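Local coordinates for 2-dehydro-3-deoxy-D-arabinonate dehydratase (Sulfolobus solfataricus, PDB 2Q18), which catalyses the dehydration of 2-dehydro-3-deoxy-D-arabinonate to 2,5-dioxopentanoate, a magnesium-dependent step in the pentose oxidation pathway that leads from D-arabinonate to 2-oxoglutarate, at residues Tyr159-Asp164 / Ser277-Leu282. Sequence-based numbering, arbitrary orientation.
Sequences YTIMDD and SNIGTL
Ile161 of strand 159-164 packs between Ile279 and Leu282, a compact example of two layers of β-structure meeting through branched aliphatic residues. The apolar contacts divide between its two branches. CG1 lies 3.8 Å from CG2 of Ile279, the two side chains passing alongside in opposite senses, while CG2, anti to the backbone N, rests 4.1 Å from CB of Leu282. CD1 of Ile279 lies over the backbone of segment 159-164, 3.9 Å from Thr160 C, and meets CB of Tyr159 at 4.1 Å.

A second group sets side chain against main chain. The extended Ile161 chain (chi2 163°) carries CD1 to within 3.3 Å of Gly280 O, a close van der Waals approach. Ile279 and Gly280 form a classic β-bulge opposite Ile276; at the backbone angles of Gly280 a CB would jam against Ile279 O, which calls for glycine. With an alanine at Ile161, the contacts of CG1, CG2 and CD1 would go, which would probably leave a gap between Ile279 and Leu282.

Polar groups look elsewhere: Asp163 OD1 accepts from Glu143 N, and Asp164, a magnesium-binding residue at the segment's end, forms salt bridges with Lys118 and Lys182. No hydrogen bond crosses the interface, where the strand axes approach to 7.9 Å at 26°. Apolar side chains thus join two layers of the FAH-family fold here, each strand hydrogen-bonding within its own sheet.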
ATOM      1  N   TYR A 159      25.512  -6.251  15.914  1.00 27.30           N
ATOM      2  CA  TYR A 159      26.218  -5.161  16.589  1.00 27.30           C
ATOM      3  C   TYR A 159      26.548  -4.041  15.617  1.00 26.60           C
ATOM      4  O   TYR A 159      26.743  -4.278  14.425  1.00 26.56           O
ATOM      5  CB  TYR A 159      27.528  -5.660  17.216  1.00 28.38           C
ATOM      6  CG  TYR A 159      27.354  -6.724  18.275  1.00 28.75           C
ATOM      7  CD1 TYR A 159      27.319  -6.383  19.627  1.00 28.33           C
ATOM      8  CD2 TYR A 159      27.229  -8.072  17.928  1.00 29.44           C
ATOM      9  CE1 TYR A 159      27.162  -7.358  20.610  1.00 29.42           C
ATOM     10  CE2 TYR A 159      27.065  -9.054  18.904  1.00 29.99           C
ATOM     11  CZ  TYR A 159      27.032  -8.686  20.241  1.00 29.64           C
ATOM     12  OH  TYR A 159      26.874  -9.642  21.215  1.00 31.53           O
ATOM     13  N   THR A 160      26.623  -2.826  16.144  1.00 25.39           N
ATOM     14  CA  THR A 160      26.958  -1.654  15.350  1.00 24.73           C
ATOM     15  C   THR A 160      27.641  -0.606  16.240  1.00 24.89           C
ATOM     16  O   THR A 160      27.694  -0.757  17.467  1.00 24.69           O
ATOM     17  CB  THR A 160      25.696  -1.082  14.625  1.00 24.21           C
ATOM     18  OG1 THR A 160      26.092  -0.205  13.563  1.00 23.65           O
ATOM     19  CG2 THR A 160      24.763  -0.344  15.592  1.00 22.46           C
ATOM     20  N   ILE A 161      28.178   0.438  15.618  1.00 23.95           N
ATOM     21  CA  ILE A 161      28.736   1.572  16.348  1.00 23.27           C
ATOM     22  C   ILE A 161      27.636   2.612  16.480  1.00 22.89           C
ATOM     23  O   ILE A 161      26.949   2.896  15.507  1.00 23.66           O
ATOM     24  CB  ILE A 161      29.920   2.214  15.577  1.00 23.65           C
ATOM     25  CG1 ILE A 161      30.974   1.161  15.222  1.00 23.80           C
ATOM     26  CG2 ILE A 161      30.520   3.382  16.372  1.00 21.87           C
ATOM     27  CD1 ILE A 161      31.950   1.604  14.131  1.00 24.51           C
ATOM     28  N   MET A 162      27.461   3.183  17.667  1.00 22.92           N
ATOM     29  CA  MET A 162      26.529   4.303  17.812  1.00 23.09           C
ATOM     30  C   MET A 162      27.195   5.487  18.491  1.00 23.04           C
ATOM     31  O   MET A 162      27.990   5.316  19.414  1.00 23.53           O
ATOM     32  CB  MET A 162      25.244   3.899  18.568  1.00 22.22           C
ATOM     33  CG  MET A 162      24.193   5.036  18.723  1.00 23.10           C
ATOM     34  SD  MET A 162      22.498   4.487  19.155  1.00 21.99           S
ATOM     35  CE  MET A 162      21.945   3.938  17.540  1.00 24.07           C
ATOM     36  N   ASP A 163      26.854   6.683  18.023  1.00 23.20           N
ATOM     37  CA  ASP A 163      27.231   7.915  18.696  1.00 24.08           C
ATOM     38  C   ASP A 163      25.995   8.459  19.397  1.00 23.75           C
ATOM     39  O   ASP A 163      25.054   8.912  18.745  1.00 24.30           O
ATOM     40  CB  ASP A 163      27.767   8.928  17.674  1.00 23.20           C
ATOM     41  CG  ASP A 163      28.317  10.200  18.315  1.00 26.87           C
ATOM     42  OD1 ASP A 163      28.172  10.392  19.542  1.00 26.18           O
ATOM     43  OD2 ASP A 163      28.898  11.023  17.569  1.00 26.20           O
ATOM     44  N   ASP A 164      26.003   8.405  20.726  1.00 23.96           N
ATOM     45  CA  ASP A 164      24.956   9.020  21.534  1.00 24.35           C
ATOM     46  C   ASP A 164      25.341  10.481  21.766  1.00 25.12           C
ATOM     47  O   ASP A 164      25.986  10.814  22.762  1.00 26.07           O
ATOM     48  CB  ASP A 164      24.780   8.249  22.861  1.00 23.43           C
ATOM     49  CG  ASP A 164      23.760   8.890  23.807  1.00 24.73           C
ATOM     50  OD1 ASP A 164      23.137   9.917  23.458  1.00 24.93           O
ATOM     51  OD2 ASP A 164      23.582   8.362  24.926  1.00 27.07           O
ATOM     52  N   SER A 277      36.458  -2.422  16.899  1.00 31.34           N
ATOM     53  CA  SER A 277      37.006  -3.667  16.359  1.00 32.66           C
ATOM     54  C   SER A 277      35.922  -4.527  15.715  1.00 33.40           C
ATOM     55  O   SER A 277      34.845  -4.718  16.294  1.00 34.08           O
ATOM     56  CB  SER A 277      37.690  -4.480  17.466  1.00 32.66           C
ATOM     57  OG  SER A 277      38.611  -3.696  18.198  1.00 35.25           O
ATOM     58  N   ASN A 278      36.219  -5.029  14.516  1.00 33.51           N
ATOM     59  CA  ASN A 278      35.354  -5.966  13.782  1.00 33.82           C
ATOM     60  C   ASN A 278      34.098  -5.351  13.150  1.00 33.10           C
ATOM     61  O   ASN A 278      33.362  -6.039  12.437  1.00 33.19           O
ATOM     62  CB  ASN A 278      34.998  -7.187  14.644  1.00 34.67           C
ATOM     63  CG  ASN A 278      36.227  -7.964  15.090  1.00 37.69           C
ATOM     64  OD1 ASN A 278      37.036  -8.398  14.270  1.00 41.37           O
ATOM     65  ND2 ASN A 278      36.365  -8.149  16.396  1.00 41.77           N
ATOM     66  N   ILE A 279      33.860  -4.066  13.403  1.00 31.13           N
ATOM     67  CA  ILE A 279      32.704  -3.378  12.828  1.00 30.28           C
ATOM     68  C   ILE A 279      33.150  -2.364  11.772  1.00 29.72           C
ATOM     69  O   ILE A 279      32.753  -2.456  10.606  1.00 29.70           O
ATOM     70  CB  ILE A 279      31.808  -2.712  13.917  1.00 29.51           C
ATOM     71  CG1 ILE A 279      31.385  -3.751  14.969  1.00 29.67           C
ATOM     72  CG2 ILE A 279      30.585  -2.050  13.269  1.00 28.82           C
ATOM     73  CD1 ILE A 279      30.601  -3.196  16.158  1.00 29.15           C
ATOM     74  N   GLY A 280      33.976  -1.405  12.184  1.00 28.89           N
ATOM     75  CA  GLY A 280      34.543  -0.430  11.257  1.00 27.41           C
ATOM     76  C   GLY A 280      34.734   0.934  11.885  1.00 27.21           C
ATOM     77  O   GLY A 280      34.999   1.050  13.082  1.00 26.47           O
ATOM     78  N   THR A 281      34.599   1.972  11.067  1.00 26.66           N
ATOM     79  CA  THR A 281      34.716   3.339  11.542  1.00 26.81           C
ATOM     80  C   THR A 281      33.523   4.147  11.062  1.00 26.50           C
ATOM     81  O   THR A 281      33.278   4.253   9.858  1.00 27.00           O
ATOM     82  CB  THR A 281      36.042   4.004  11.071  1.00 27.19           C
ATOM     83  OG1 THR A 281      37.157   3.261  11.582  1.00 27.83           O
ATOM     84  CG2 THR A 281      36.138   5.442  11.568  1.00 26.58           C
ATOM     85  N   LEU A 282      32.784   4.701  12.018  1.00 25.77           N
ATOM     86  CA  LEU A 282      31.658   5.577  11.736  1.00 25.74           C
ATOM     87  C   LEU A 282      32.147   7.022  11.711  1.00 25.76           C
ATOM     88  O   LEU A 282      32.759   7.485  12.675  1.00 26.10           O
ATOM     89  CB  LEU A 282      30.571   5.405  12.810  1.00 24.73           C
ATOM     90  CG  LEU A 282      29.353   6.336  12.771  1.00 25.35           C
ATOM     91  CD1 LEU A 282      28.461   6.022  11.570  1.00 22.69           C
ATOM     92  CD2 LEU A 282      28.558   6.225  14.071  1.00 25.23           C
TER